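PDB 4QOL: catalase from Bacillus pumilus, which catalyses the breakdown of hydrogen peroxide to water and oxygen at a buried heme and also shows peroxidase-like reactivity with phenolic compounds. Local coordinates for residues Phe167-Pro172 with Leu457-Asn462; Thr171-His176 with Pro419-Gln424; Gln438-Asn443 with Glu468-Arg473. All blocks are in the same frame, centred on the assembly; numbering follows the deposited sequence.

Contact 1: Phe167-Pro172 with Leu457-Asn462; sequences FMTLTP and LLAICN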
ATOM      1  N   PHE A 167     -29.899  16.036  -0.595  1.00 15.16           N
ATOM      2  CA  PHE A 167     -29.876  14.798  -1.424  1.00 14.26           C
ATOM      3  C   PHE A 167     -31.135  13.995  -1.360  1.00 14.01           C
ATOM      4  O   PHE A 167     -31.658  13.566  -2.398  1.00 15.62           O
ATOM      5  CB  PHE A 167     -28.663  13.883  -1.035  1.00 14.33           C
ATOM      6  CG  PHE A 167     -28.596  12.584  -1.786  1.00 14.97           C
ATOM      7  CD1 PHE A 167     -27.942  12.477  -3.048  1.00 13.73           C
ATOM      8  CD2 PHE A 167     -29.217  11.463  -1.253  1.00 15.28           C
ATOM      9  CE1 PHE A 167     -27.995  11.235  -3.748  1.00 14.37           C
ATOM     10  CE2 PHE A 167     -29.313  10.271  -1.962  1.00 16.19           C
ATOM     11  CZ  PHE A 167     -28.643  10.147  -3.173  1.00 14.93           C
ATOM     12  N   MET A 168     -31.593  13.680  -0.155  1.00 13.91           N
ATOM     13  CA  MET A 168     -32.745  12.819  -0.000  1.00 14.56           C
ATOM     14  C   MET A 168     -34.013  13.389  -0.615  1.00 15.10           C
ATOM     15  O   MET A 168     -34.765  12.658  -1.305  1.00 14.35           O
ATOM     16  CB  MET A 168     -32.987  12.461   1.453  1.00 15.08           C
ATOM     17  CG  MET A 168     -31.928  11.619   2.084  1.00 15.80           C
ATOM     18  SD  MET A 168     -31.644   9.983   1.402  1.00 17.39           S
ATOM     19  CE  MET A 168     -30.149   9.622   2.367  1.00 17.50           C
ATOM     20  N   THR A 169     -34.254  14.668  -0.420  1.00 16.06           N
ATOM     21  CA  THR A 169     -35.465  15.305  -0.996  1.00 16.47           C
ATOM     22  C   THR A 169     -35.522  15.267  -2.525  1.00 15.64           C
ATOM     23  O   THR A 169     -36.603  15.143  -3.110  1.00 17.26           O
ATOM     24  CB  THR A 169     -35.645  16.770  -0.500  1.00 16.43           C
ATOM     25  OG1 THR A 169     -34.528  17.583  -0.832  1.00 17.27           O
ATOM     26  CG2 THR A 169     -35.941  16.778   0.980  1.00 17.85           C
ATOM     27  N   LEU A 170     -34.338  15.387  -3.151  1.00 16.06           N
ATOM     28  CA  LEU A 170     -34.124  15.309  -4.556  1.00 15.30           C
ATOM     29  C   LEU A 170     -34.038  13.854  -5.108  1.00 16.32           C
ATOM     30  O   LEU A 170     -33.930  13.652  -6.339  1.00 15.17           O
ATOM     31  CB  LEU A 170     -32.915  16.106  -4.963  1.00 15.91           C
ATOM     32  CG  LEU A 170     -33.030  17.629  -4.685  1.00 16.90           C
ATOM     33  CD1 LEU A 170     -31.705  18.314  -4.937  1.00 16.93           C
ATOM     34  CD2 LEU A 170     -34.110  18.222  -5.588  1.00 18.01           C
ATOM     35  N   THR A 171     -34.198  12.908  -4.198  1.00 15.99           N
ATOM     36  CA  THR A 171     -34.120  11.455  -4.444  1.00 15.30           C
ATOM     37  C   THR A 171     -35.318  10.886  -3.736  1.00 15.19           C
ATOM     38  O   THR A 171     -35.230  10.171  -2.743  1.00 15.12           O
ATOM     39  CB  THR A 171     -32.795  10.916  -3.882  1.00 16.13           C
ATOM     40  OG1 THR A 171     -31.723  11.687  -4.445  1.00 18.02           O
ATOM     41  CG2 THR A 171     -32.589   9.462  -4.185  1.00 16.66           C
ATOM     42  N   PRO A 172     -36.548  11.165  -4.313  1.00 16.03           N
ATOM     43  CA  PRO A 172     -37.795  10.837  -3.603  1.00 16.40           C
ATOM     44  C   PRO A 172     -38.046   9.333  -3.418  1.00 15.29           C
ATOM     45  O   PRO A 172     -38.836   8.945  -2.569  1.00 15.40           O
ATOM     46  CB  PRO A 172     -38.886  11.467  -4.494  1.00 16.21           C
ATOM     47  CG  PRO A 172     -38.222  11.544  -5.862  1.00 16.15           C
ATOM     48  CD  PRO A 172     -36.786  11.906  -5.541  1.00 16.19           C
ATOM     49  N   LEU A 457     -39.351  22.351   2.796  1.00 20.20           N
ATOM     50  CA  LEU A 457     -40.657  22.261   2.074  1.00 20.31           C
ATOM     51  C   LEU A 457     -40.720  21.003   1.222  1.00 20.68           C
ATOM     52  O   LEU A 457     -41.726  20.322   1.193  1.00 20.61           O
ATOM     53  CB  LEU A 457     -40.902  23.507   1.208  1.00 21.12           C
ATOM     54  CG  LEU A 457     -42.194  23.667   0.459  1.00 22.15           C
ATOM     55  CD1 LEU A 457     -43.358  23.560   1.455  1.00 23.40           C
ATOM     56  CD2 LEU A 457     -42.238  24.996  -0.302  1.00 22.72           C
ATOM     57  N   LEU A 458     -39.651  20.730   0.457  1.00 19.03           N
ATOM     58  CA  LEU A 458     -39.694  19.570  -0.450  1.00 18.11           C
ATOM     59  C   LEU A 458     -39.799  18.293   0.377  1.00 17.25           C
ATOM     60  O   LEU A 458     -40.519  17.406   0.039  1.00 16.43           O
ATOM     61  CB  LEU A 458     -38.431  19.616  -1.372  1.00 17.57           C
ATOM     62  CG  LEU A 458     -38.382  18.465  -2.403  1.00 19.00           C
ATOM     63  CD1 LEU A 458     -39.613  18.424  -3.349  1.00 19.61           C
ATOM     64  CD2 LEU A 458     -37.096  18.557  -3.240  1.00 19.00           C
ATOM     65  N   ALA A 459     -39.127  18.233   1.535  1.00 17.33           N
ATOM     66  CA  ALA A 459     -39.270  17.067   2.413  1.00 16.99           C
ATOM     67  C   ALA A 459     -40.692  16.865   2.893  1.00 17.10           C
ATOM     68  O   ALA A 459     -41.261  15.757   2.795  1.00 17.79           O
ATOM     69  CB  ALA A 459     -38.344  17.199   3.621  1.00 16.76           C
ATOM     70  N   ILE A 460     -41.295  17.958   3.343  1.00 18.10           N
ATOM     71  CA  ILE A 460     -42.703  17.928   3.739  1.00 18.28           C
ATOM     72  C   ILE A 460     -43.620  17.430   2.631  1.00 19.44           C
ATOM     73  O   ILE A 460     -44.471  16.592   2.831  1.00 18.35           O
ATOM     74  CB  ILE A 460     -43.158  19.340   4.215  1.00 18.10           C
ATOM     75  CG1 ILE A 460     -42.511  19.653   5.536  1.00 17.27           C
ATOM     76  CG2 ILE A 460     -44.668  19.407   4.338  1.00 17.72           C
ATOM     77  CD1 ILE A 460     -42.561  21.116   5.849  1.00 17.18           C
ATOM     78  N   CYS A 461     -43.416  17.962   1.429  1.00 20.00           N
ATOM     79  CA  CYS A 461     -44.197  17.548   0.280  1.00 20.68           C
ATOM     80  C   CYS A 461     -44.024  16.083  -0.051  1.00 19.90           C
ATOM     81  O   CYS A 461     -44.986  15.410  -0.435  1.00 19.03           O
ATOM     82  CB  CYS A 461     -43.867  18.439  -0.914  1.00 21.96           C
ATOM     83  SG  CYS A 461     -44.537  20.149  -0.601  1.00 26.86           S
ATOM     84  N   ASN A 462     -42.798  15.558   0.074  1.00 18.43           N
ATOM     85  CA  ASN A 462     -42.640  14.129  -0.186  1.00 18.08           C
ATOM     86  C   ASN A 462     -43.420  13.280   0.811  1.00 17.81           C
ATOM     87  O   ASN A 462     -44.012  12.284   0.437  1.00 17.93           O
ATOM     88  CB  ASN A 462     -41.121  13.739  -0.169  1.00 17.16           C
ATOM     89  CG  ASN A 462     -40.343  14.259  -1.374  1.00 18.06           C
ATOM     90  OD1 ASN A 462     -40.885  14.497  -2.415  1.00 20.10           O
ATOM     91  ND2 ASN A 462     -39.035  14.332  -1.235  1.00 16.46           N
TER

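Contact 2: Thr171-His176 with Pro419-Gln424; sequences TPESTH and PNDFKQ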
ATOM      1  N   THR A 171     -34.198  12.908  -4.198  1.00 15.99           N
ATOM      2  CA  THR A 171     -34.120  11.455  -4.444  1.00 15.30           C
ATOM      3  C   THR A 171     -35.318  10.886  -3.736  1.00 15.19           C
ATOM      4  O   THR A 171     -35.230  10.171  -2.743  1.00 15.12           O
ATOM      5  CB  THR A 171     -32.795  10.916  -3.882  1.00 16.13           C
ATOM      6  OG1 THR A 171     -31.723  11.687  -4.445  1.00 18.02           O
ATOM      7  CG2 THR A 171     -32.589   9.462  -4.185  1.00 16.66           C
ATOM      8  N   PRO A 172     -36.548  11.165  -4.313  1.00 16.03           N
ATOM      9  CA  PRO A 172     -37.795  10.837  -3.603  1.00 16.40           C
ATOM     10  C   PRO A 172     -38.046   9.333  -3.418  1.00 15.29           C
ATOM     11  O   PRO A 172     -38.836   8.945  -2.569  1.00 15.40           O
ATOM     12  CB  PRO A 172     -38.886  11.467  -4.494  1.00 16.21           C
ATOM     13  CG  PRO A 172     -38.222  11.544  -5.862  1.00 16.15           C
ATOM     14  CD  PRO A 172     -36.786  11.906  -5.541  1.00 16.19           C
ATOM     15  N   GLU A 173     -37.315   8.462  -4.119  1.00 15.53           N
ATOM     16  CA  GLU A 173     -37.370   7.053  -3.763  1.00 16.41           C
ATOM     17  C   GLU A 173     -36.905   6.731  -2.316  1.00 17.10           C
ATOM     18  O   GLU A 173     -37.144   5.609  -1.832  1.00 17.66           O
ATOM     19  CB  GLU A 173     -36.595   6.222  -4.796  1.00 17.54           C
ATOM     20  CG  GLU A 173     -35.092   6.488  -4.859  1.00 18.30           C
ATOM     21  CD  GLU A 173     -34.760   7.441  -5.983  1.00 21.64           C
ATOM     22  OE1 GLU A 173     -35.432   8.531  -6.106  1.00 20.07           O
ATOM     23  OE2 GLU A 173     -33.808   7.159  -6.725  1.00 20.87           O
ATOM     24  N   SER A 174     -36.259   7.706  -1.664  1.00 15.50           N
ATOM     25  CA  SER A 174     -35.797   7.572  -0.289  1.00 16.61           C
ATOM     26  C   SER A 174     -36.916   7.683   0.755  1.00 15.31           C
ATOM     27  O   SER A 174     -36.716   7.411   1.934  1.00 13.71           O
ATOM     28  CB  SER A 174     -34.757   8.677   0.020  1.00 16.40           C
ATOM     29  OG  SER A 174     -35.302  10.027  -0.031  1.00 15.35           O
ATOM     30  N   THR A 175     -38.122   8.050   0.310  1.00 14.96           N
ATOM     31  CA  THR A 175     -39.198   8.401   1.248  1.00 15.66           C
ATOM     32  C   THR A 175     -39.606   7.217   2.150  1.00 14.26           C
ATOM     33  O   THR A 175     -39.836   7.390   3.373  1.00 15.47           O
ATOM     34  CB  THR A 175     -40.432   8.918   0.456  1.00 15.59           C
ATOM     35  OG1 THR A 175     -40.034  10.006  -0.388  1.00 14.48           O
ATOM     36  CG2 THR A 175     -41.470   9.378   1.352  1.00 16.11           C
ATOM     37  N   HIS A 176     -39.736   6.024   1.581  1.00 15.22           N
ATOM     38  CA  HIS A 176     -40.025   4.853   2.395  1.00 15.21           C
ATOM     39  C   HIS A 176     -38.931   4.609   3.464  1.00 16.27           C
ATOM     40  O   HIS A 176     -39.243   4.469   4.656  1.00 16.96           O
ATOM     41  CB  HIS A 176     -40.251   3.628   1.494  1.00 15.33           C
ATOM     42  CG  HIS A 176     -40.847   2.446   2.202  1.00 16.05           C
ATOM     43  ND1 HIS A 176     -40.883   1.180   1.626  1.00 16.91           N
ATOM     44  CD2 HIS A 176     -41.469   2.335   3.397  1.00 16.23           C
ATOM     45  CE1 HIS A 176     -41.447   0.341   2.471  1.00 17.40           C
ATOM     46  NE2 HIS A 176     -41.806   1.017   3.557  1.00 16.98           N
ATOM     47  N   PRO A 419     -41.821   2.982 -10.464  1.00 17.52           N
ATOM     48  CA  PRO A 419     -40.995   3.309  -9.271  1.00 18.31           C
ATOM     49  C   PRO A 419     -41.825   3.529  -8.048  1.00 18.16           C
ATOM     50  O   PRO A 419     -41.351   3.201  -6.952  1.00 17.49           O
ATOM     51  CB  PRO A 419     -40.300   4.614  -9.660  1.00 18.50           C
ATOM     52  CG  PRO A 419     -41.128   5.205 -10.777  1.00 18.18           C
ATOM     53  CD  PRO A 419     -41.654   3.986 -11.528  1.00 17.19           C
ATOM     54  N   ASN A 420     -43.024   4.131  -8.201  1.00 18.27           N
ATOM     55  CA  ASN A 420     -44.012   4.173  -7.105  1.00 17.86           C
ATOM     56  C   ASN A 420     -43.382   4.603  -5.782  1.00 18.57           C
ATOM     57  O   ASN A 420     -43.427   3.850  -4.790  1.00 17.22           O
ATOM     58  CB  ASN A 420     -44.681   2.771  -6.933  1.00 20.08           C
ATOM     59  CG  ASN A 420     -46.148   2.843  -6.475  1.00 21.00           C
ATOM     60  OD1 ASN A 420     -46.947   1.858  -6.589  1.00 26.33           O
ATOM     61  ND2 ASN A 420     -46.502   3.953  -5.929  1.00 21.63           N
ATOM     62  N   ASP A 421     -42.882   5.853  -5.731  1.00 17.75           N
ATOM     63  CA  ASP A 421     -41.946   6.285  -4.654  1.00 18.01           C
ATOM     64  C   ASP A 421     -42.621   6.557  -3.334  1.00 18.01           C
ATOM     65  O   ASP A 421     -41.930   6.592  -2.332  1.00 18.79           O
ATOM     66  CB  ASP A 421     -41.166   7.551  -5.059  1.00 17.50           C
ATOM     67  CG  ASP A 421     -40.155   7.300  -6.165  1.00 17.76           C
ATOM     68  OD1 ASP A 421     -39.677   6.145  -6.325  1.00 19.96           O
ATOM     69  OD2 ASP A 421     -39.806   8.281  -6.851  1.00 19.84           O
ATOM     70  N   PHE A 422     -43.957   6.716  -3.324  1.00 19.02           N
ATOM     71  CA  PHE A 422     -44.684   7.178  -2.118  1.00 18.79           C
ATOM     72  C   PHE A 422     -45.654   6.211  -1.459  1.00 19.16           C
ATOM     73  O   PHE A 422     -45.944   6.346  -0.278  1.00 19.98           O
ATOM     74  CB  PHE A 422     -45.356   8.522  -2.375  1.00 18.38           C
ATOM     75  CG  PHE A 422     -44.472   9.511  -3.001  1.00 17.92           C
ATOM     76  CD1 PHE A 422     -43.489  10.134  -2.250  1.00 17.59           C
ATOM     77  CD2 PHE A 422     -44.534   9.802  -4.357  1.00 18.64           C
ATOM     78  CE1 PHE A 422     -42.657  11.065  -2.801  1.00 18.39           C
ATOM     79  CE2 PHE A 422     -43.650  10.705  -4.937  1.00 17.71           C
ATOM     80  CZ  PHE A 422     -42.686  11.333  -4.146  1.00 17.77           C
ATOM     81  N   LYS A 423     -46.145   5.213  -2.197  1.00 18.56           N
ATOM     82  CA  LYS A 423     -47.185   4.391  -1.683  1.00 21.70           C
ATOM     83  C   LYS A 423     -46.838   3.612  -0.430  1.00 21.17           C
ATOM     84  O   LYS A 423     -47.563   3.654   0.543  1.00 20.91           O
ATOM     85  CB  LYS A 423     -47.697   3.432  -2.778  1.00 23.73           C
ATOM     86  CG  LYS A 423     -48.810   2.551  -2.261  1.00 30.28           C
ATOM     87  CD  LYS A 423     -49.552   1.808  -3.376  1.00 34.34           C
ATOM     88  CE  LYS A 423     -50.251   0.593  -2.794  1.00 38.13           C
ATOM     89  NZ  LYS A 423     -51.035  -0.139  -3.833  1.00 40.84           N
ATOM     90  N   GLN A 424     -45.737   2.856  -0.465  1.00 21.64           N
ATOM     91  CA  GLN A 424     -45.375   2.068   0.709  1.00 21.10           C
ATOM     92  C   GLN A 424     -44.977   2.911   1.907  1.00 20.14           C
ATOM     93  O   GLN A 424     -45.152   2.462   3.042  1.00 19.92           O
ATOM     94  CB  GLN A 424     -44.244   1.088   0.337  1.00 20.10           C
ATOM     95  CG  GLN A 424     -44.699   0.014  -0.630  1.00 18.11           C
ATOM     96  CD  GLN A 424     -43.777  -1.175  -0.647  1.00 17.39           C
ATOM     97  OE1 GLN A 424     -42.700  -1.147  -0.055  1.00 15.65           O
ATOM     98  NE2 GLN A 424     -44.234  -2.302  -1.263  1.00 16.27           N
TER
HETATM   99  O   HOH W   1     -39.875   5.371  -1.224  1.00 16.21           O
HETATM  100  O   HOH W   2     -37.729   7.833  -8.310  1.00 27.88           O
HETATM  101  O   HOH W   3     -39.321   4.358  -4.249  1.00 30.39           O
HETATM  102  O   HOH W   4     -44.427  -0.543   4.238  1.00 27.21           O

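Contact 3: Gln438-Asn443 with Glu468-Arg473; sequences QALIKN and EDYGQR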
ATOM      1  N   GLN A 438     -46.212   9.799  16.597  1.00 24.39           N
ATOM      2  CA  GLN A 438     -45.756  11.013  17.309  1.00 28.55           C
ATOM      3  C   GLN A 438     -44.226  11.044  17.395  1.00 24.68           C
ATOM      4  O   GLN A 438     -43.609  12.089  17.221  1.00 23.52           O
ATOM      5  CB  GLN A 438     -46.394  11.124  18.715  1.00 35.33           C
ATOM      6  CG  GLN A 438     -47.845  11.623  18.627  1.00 42.84           C
ATOM      7  CD  GLN A 438     -48.518  11.853  19.991  1.00 48.13           C
ATOM      8  OE1 GLN A 438     -47.852  12.124  20.990  1.00 54.04           O
ATOM      9  NE2 GLN A 438     -49.846  11.750  20.025  1.00 50.29           N
ATOM     10  N   ALA A 439     -43.634   9.888  17.621  1.00 22.38           N
ATOM     11  CA  ALA A 439     -42.174   9.804  17.745  1.00 21.63           C
ATOM     12  C   ALA A 439     -41.514  10.128  16.354  1.00 19.73           C
ATOM     13  O   ALA A 439     -40.519  10.830  16.261  1.00 18.91           O
ATOM     14  CB  ALA A 439     -41.778   8.434  18.261  1.00 22.41           C
ATOM     15  N   LEU A 440     -42.078   9.580  15.296  1.00 19.27           N
ATOM     16  CA  LEU A 440     -41.609   9.829  13.926  1.00 18.46           C
ATOM     17  C   LEU A 440     -41.618  11.329  13.664  1.00 19.68           C
ATOM     18  O   LEU A 440     -40.647  11.897  13.151  1.00 19.17           O
ATOM     19  CB  LEU A 440     -42.536   9.158  12.915  1.00 19.18           C
ATOM     20  CG  LEU A 440     -42.327   9.422  11.419  1.00 19.93           C
ATOM     21  CD1 LEU A 440     -40.934   9.029  10.893  1.00 19.24           C
ATOM     22  CD2 LEU A 440     -43.360   8.694  10.623  1.00 20.41           C
ATOM     23  N   ILE A 441     -42.750  11.971  13.961  1.00 19.24           N
ATOM     24  CA  ILE A 441     -42.870  13.409  13.650  1.00 18.91           C
ATOM     25  C   ILE A 441     -41.880  14.218  14.507  1.00 19.31           C
ATOM     26  O   ILE A 441     -41.238  15.137  14.023  1.00 19.37           O
ATOM     27  CB  ILE A 441     -44.324  13.911  13.886  1.00 22.01           C
ATOM     28  CG1 ILE A 441     -45.291  13.234  12.911  1.00 21.83           C
ATOM     29  CG2 ILE A 441     -44.398  15.425  13.775  1.00 23.08           C
ATOM     30  CD1 ILE A 441     -44.992  13.518  11.441  1.00 22.71           C
ATOM     31  N   LYS A 442     -41.735  13.838  15.759  1.00 20.49           N
ATOM     32  CA  LYS A 442     -40.764  14.468  16.669  1.00 20.81           C
ATOM     33  C   LYS A 442     -39.313  14.331  16.139  1.00 19.36           C
ATOM     34  O   LYS A 442     -38.546  15.265  16.122  1.00 19.70           O
ATOM     35  CB  LYS A 442     -40.887  13.760  18.019  1.00 22.40           C
ATOM     36  CG  LYS A 442     -39.867  14.182  19.065  1.00 27.65           C
ATOM     37  CD  LYS A 442     -39.925  13.236  20.255  1.00 29.45           C
ATOM     38  CE  LYS A 442     -39.257  13.867  21.473  1.00 37.02           C
ATOM     39  NZ  LYS A 442     -37.768  13.837  21.367  1.00 40.88           N
ATOM     40  N   ASN A 443     -38.972  13.112  15.685  1.00 20.00           N
ATOM     41  CA  ASN A 443     -37.579  12.831  15.236  1.00 18.35           C
ATOM     42  C   ASN A 443     -37.270  13.540  13.926  1.00 17.79           C
ATOM     43  O   ASN A 443     -36.223  14.148  13.762  1.00 18.12           O
ATOM     44  CB  ASN A 443     -37.400  11.339  15.046  1.00 20.47           C
ATOM     45  CG  ASN A 443     -37.505  10.555  16.331  1.00 19.62           C
ATOM     46  OD1 ASN A 443     -37.313  11.093  17.420  1.00 22.11           O
ATOM     47  ND2 ASN A 443     -37.742   9.237  16.204  1.00 18.17           N
ATOM     48  N   GLU A 468     -51.316  12.241   3.552  1.00 21.93           N
ATOM     49  CA  GLU A 468     -51.608  13.673   3.816  1.00 23.43           C
ATOM     50  C   GLU A 468     -51.525  14.033   5.283  1.00 23.26           C
ATOM     51  O   GLU A 468     -51.120  15.142   5.577  1.00 22.10           O
ATOM     52  CB  GLU A 468     -52.999  14.151   3.341  1.00 30.29           C
ATOM     53  CG  GLU A 468     -54.222  13.294   3.690  1.00 38.56           C
ATOM     54  CD  GLU A 468     -55.538  13.910   3.166  1.00 46.66           C
ATOM     55  OE1 GLU A 468     -55.585  15.149   2.929  1.00 51.48           O
ATOM     56  OE2 GLU A 468     -56.540  13.171   2.993  1.00 54.93           O
ATOM     57  N   ASP A 469     -51.905  13.113   6.184  1.00 21.94           N
ATOM     58  CA  ASP A 469     -51.803  13.338   7.626  1.00 24.31           C
ATOM     59  C   ASP A 469     -50.315  13.431   8.082  1.00 22.91           C
ATOM     60  O   ASP A 469     -49.937  14.347   8.810  1.00 22.76           O
ATOM     61  CB  ASP A 469     -52.516  12.225   8.407  1.00 26.53           C
ATOM     62  CG  ASP A 469     -52.509  12.452   9.934  1.00 32.68           C
ATOM     63  OD1 ASP A 469     -53.124  13.463  10.421  1.00 40.40           O
ATOM     64  OD2 ASP A 469     -51.932  11.612  10.694  1.00 33.14           O
ATOM     65  N   TYR A 470     -49.501  12.484   7.587  1.00 21.63           N
ATOM     66  CA  TYR A 470     -48.050  12.496   7.791  1.00 19.52           C
ATOM     67  C   TYR A 470     -47.500  13.861   7.420  1.00 18.74           C
ATOM     68  O   TYR A 470     -46.855  14.520   8.234  1.00 18.77           O
ATOM     69  CB  TYR A 470     -47.519  11.361   6.903  1.00 18.38           C
ATOM     70  CG  TYR A 470     -46.018  10.986   6.975  1.00 17.91           C
ATOM     71  CD1 TYR A 470     -45.146  11.560   7.889  1.00 17.45           C
ATOM     72  CD2 TYR A 470     -45.532   9.963   6.151  1.00 17.57           C
ATOM     73  CE1 TYR A 470     -43.832  11.206   7.933  1.00 17.50           C
ATOM     74  CE2 TYR A 470     -44.211   9.586   6.204  1.00 17.00           C
ATOM     75  CZ  TYR A 470     -43.362  10.199   7.100  1.00 16.45           C
ATOM     76  OH  TYR A 470     -42.031   9.764   7.174  1.00 17.41           O
ATOM     77  N   GLY A 471     -47.696  14.273   6.170  1.00 18.85           N
ATOM     78  CA  GLY A 471     -47.129  15.558   5.709  1.00 20.01           C
ATOM     79  C   GLY A 471     -47.646  16.777   6.418  1.00 20.66           C
ATOM     80  O   GLY A 471     -46.875  17.674   6.779  1.00 20.87           O
ATOM     81  N   GLN A 472     -48.972  16.805   6.659  1.00 22.23           N
ATOM     82  CA  GLN A 472     -49.563  17.953   7.394  1.00 22.89           C
ATOM     83  C   GLN A 472     -49.082  18.071   8.840  1.00 21.68           C
ATOM     84  O   GLN A 472     -48.795  19.188   9.289  1.00 20.01           O
ATOM     85  CB  GLN A 472     -51.108  17.863   7.328  1.00 23.67           C
ATOM     86  CG  GLN A 472     -51.764  19.122   7.904  1.00 24.02           C
ATOM     87  CD  GLN A 472     -51.481  20.341   7.044  1.00 24.50           C
ATOM     88  OE1 GLN A 472     -51.938  20.409   5.888  1.00 26.13           O
ATOM     89  NE2 GLN A 472     -50.783  21.330   7.602  1.00 25.53           N
ATOM     90  N   ARG A 473     -48.989  16.952   9.558  1.00 21.72           N
ATOM     91  CA  ARG A 473     -48.464  16.903  10.904  1.00 23.82           C
ATOM     92  C   ARG A 473     -47.043  17.411  10.950  1.00 24.11           C
ATOM     93  O   ARG A 473     -46.657  18.143  11.865  1.00 22.77           O
ATOM     94  CB  ARG A 473     -48.542  15.485  11.504  1.00 24.95           C
ATOM     95  CG  ARG A 473     -49.948  15.121  11.937  1.00 26.48           C
ATOM     96  CD  ARG A 473     -50.133  13.687  12.401  1.00 28.18           C
ATOM     97  NE  ARG A 473     -49.554  13.438  13.699  1.00 29.55           N
ATOM     98  CZ  ARG A 473     -49.914  12.434  14.502  1.00 30.72           C
ATOM     99  NH1 ARG A 473     -50.832  11.564  14.152  1.00 32.38           N
ATOM    100  NH2 ARG A 473     -49.304  12.283  15.662  1.00 35.32           N
TER

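Contact 1: Phe167-Pro172 with Leu457-Asn462
The C-terminal end of helix 161-169 abuts helix 453-466, with Thr169 set against Leu458, Ala459 and Asn462. The carbonyl oxygen of Thr169 accepts a hydrogen bond from Asn462 ND2 at 3.2 Å, the donor lying in the carbonyl plane on a lone pair and the acceptor almost in the plane of the amide (N-H...O 157°). With CG of Asn462 beside its own backbone N (chi1 -71°), the amide reaches across to this last helical turn. This joins two parts of the catalase fold: the helices inserted between strands of the barrel domain and the C-terminal helical domain. A leucine in place of Asn462 would probably leave the Thr169 carbonyl without its donor from helix 453-466. The methyl of Thr169 points at the neighbouring helix, CG2 lying 3.6 Å from Ala459 CB, while OG1 turns back to bond Trp165 O in its own helix. Leu458 drapes one branch over the same threonine, CD2 being 3.6 Å from Thr169 CB, and the same methyl meets Leu170 CD2 at 3.8 Å, the two leucine side chains crossing at roughly a right angle. Asn387 of a second subunit also packs on Leu170.

Contact 2: Thr171-His176 with Pro419-Gln424
Glu173 and Asp421 bring their backbones to a CA-CA distance of 4.7 Å, and the chains then separate, Thr175 lying opposite Phe422 and His176 opposite Gln424 as each segment passes into its own helix. No direct hydrogen bond joins them; water carries much of the polar contact. One water accepts from His176 N and sits 2.6 Å from Asp421 O, with Glu173 O also near enough to compete for its protons. The Asp421 carboxylate lies against the start of Glu173, its CG 3.7 Å from Glu173 N and its OD1 3.4 Å from Glu173 CB, and forms a salt bridge through OD1 to Arg138. A second water donates to Asp421 OD2. Glu173 OE1 comes within 4.4 Å of the same OD2, a proximity of like charges that Arg138 probably eases. Phe422 brings CZ to 3.8 Å from Pro172 CB, and its CE1 lies 3.7 Å from Thr175 OG1, the hydroxyl that donates to Pro172 O in its own turn. Farther along, Gln424 CB sits over one face of the His176 imidazole, 3.8 Å from the centroid, as a CH-pi contact. CG of His176 stands opposite its backbone N (chi1 -167°), which carries the ring out to meet that methylene. The glutamine amide stands nearly perpendicular to the ring (88°); His176 ND1 bonds to Thr282 O, while Gln424 OE1 accepts from Thr284 N. Here the entry to the C-terminal helical domain of the catalase fold docks on the turn before helix 175-181, one of the helices inserted in the barrel domain.

Contact 3: Gln438-Asn443 with Glu468-Arg473
Leu440 and Ile441 press on Tyr470 at the buried heart of this helix pair, whereas Gln438 and the far end of Arg473 meet at its more exposed margin. The short segments of helices 434-448 and 468-478 cross at -43° with axes 10.7 Å apart, a spacing bridged by side chains. Leu440 CD2 comes to 3.7 Å from Tyr470 CE1, the leucine running at about a right angle to the tyrosine. Ile441 reaches the ring at its edge, CD1 lying 4.1 Å from Tyr470 CD1, and the same methyl is 3.8 Å from Tyr470 O. The aliphatic start of Arg473 joins this packed part, CB being 4.1 Å from Ile441 CD1. The tyrosine ring is swung out across the gap because CG lies opposite the backbone N (chi1 -174°), and its hydroxyl is hydrogen-bonded to Thr179, with Tyr429 stacked on the ring. Both helices belong to the C-terminal helical domain of the catalase fold, and through Tyr470 the pair is tied to helix 175-181 of the barrel domain's insertion. Toward the solvent side the Arg473 chain bends at chi3 (73°) and presents the edge of its guanidinium to the exposed Gln438, with NH2 3.4 Å from Gln438 CG. Glu434 OE1 forms a salt bridge with Arg473 NH2 and also accepts from Gln438 NE2, while Asp469 OD2 stands at a long 3.6 Å from Arg473 NH1.

Contacts 1 and 2 adjoin, with centres 10 Å apart, and share Thr171 and Pro172, part of the connection between helices 161-169 and 175-181. Helix 453-466 ties them further: Asn462 O approaches Phe422 CD1 at 3.5 Å. The same helix carries the chain on to contact 3, whose centre is 15 Å from that of contact 1, and Ile460 CG2 meets Gly471 O at 3.7 Å. Contacts 2 and 3 do not touch, their centres being 17 Å apart. Contacts 1 and 2 therefore dock the C-terminal helical domain on the barrel domain's helices, whereas contact 3 packs that domain internally. In contact 2, the Glu173 side chain is about 12 Å from a heme, too distant to bind it.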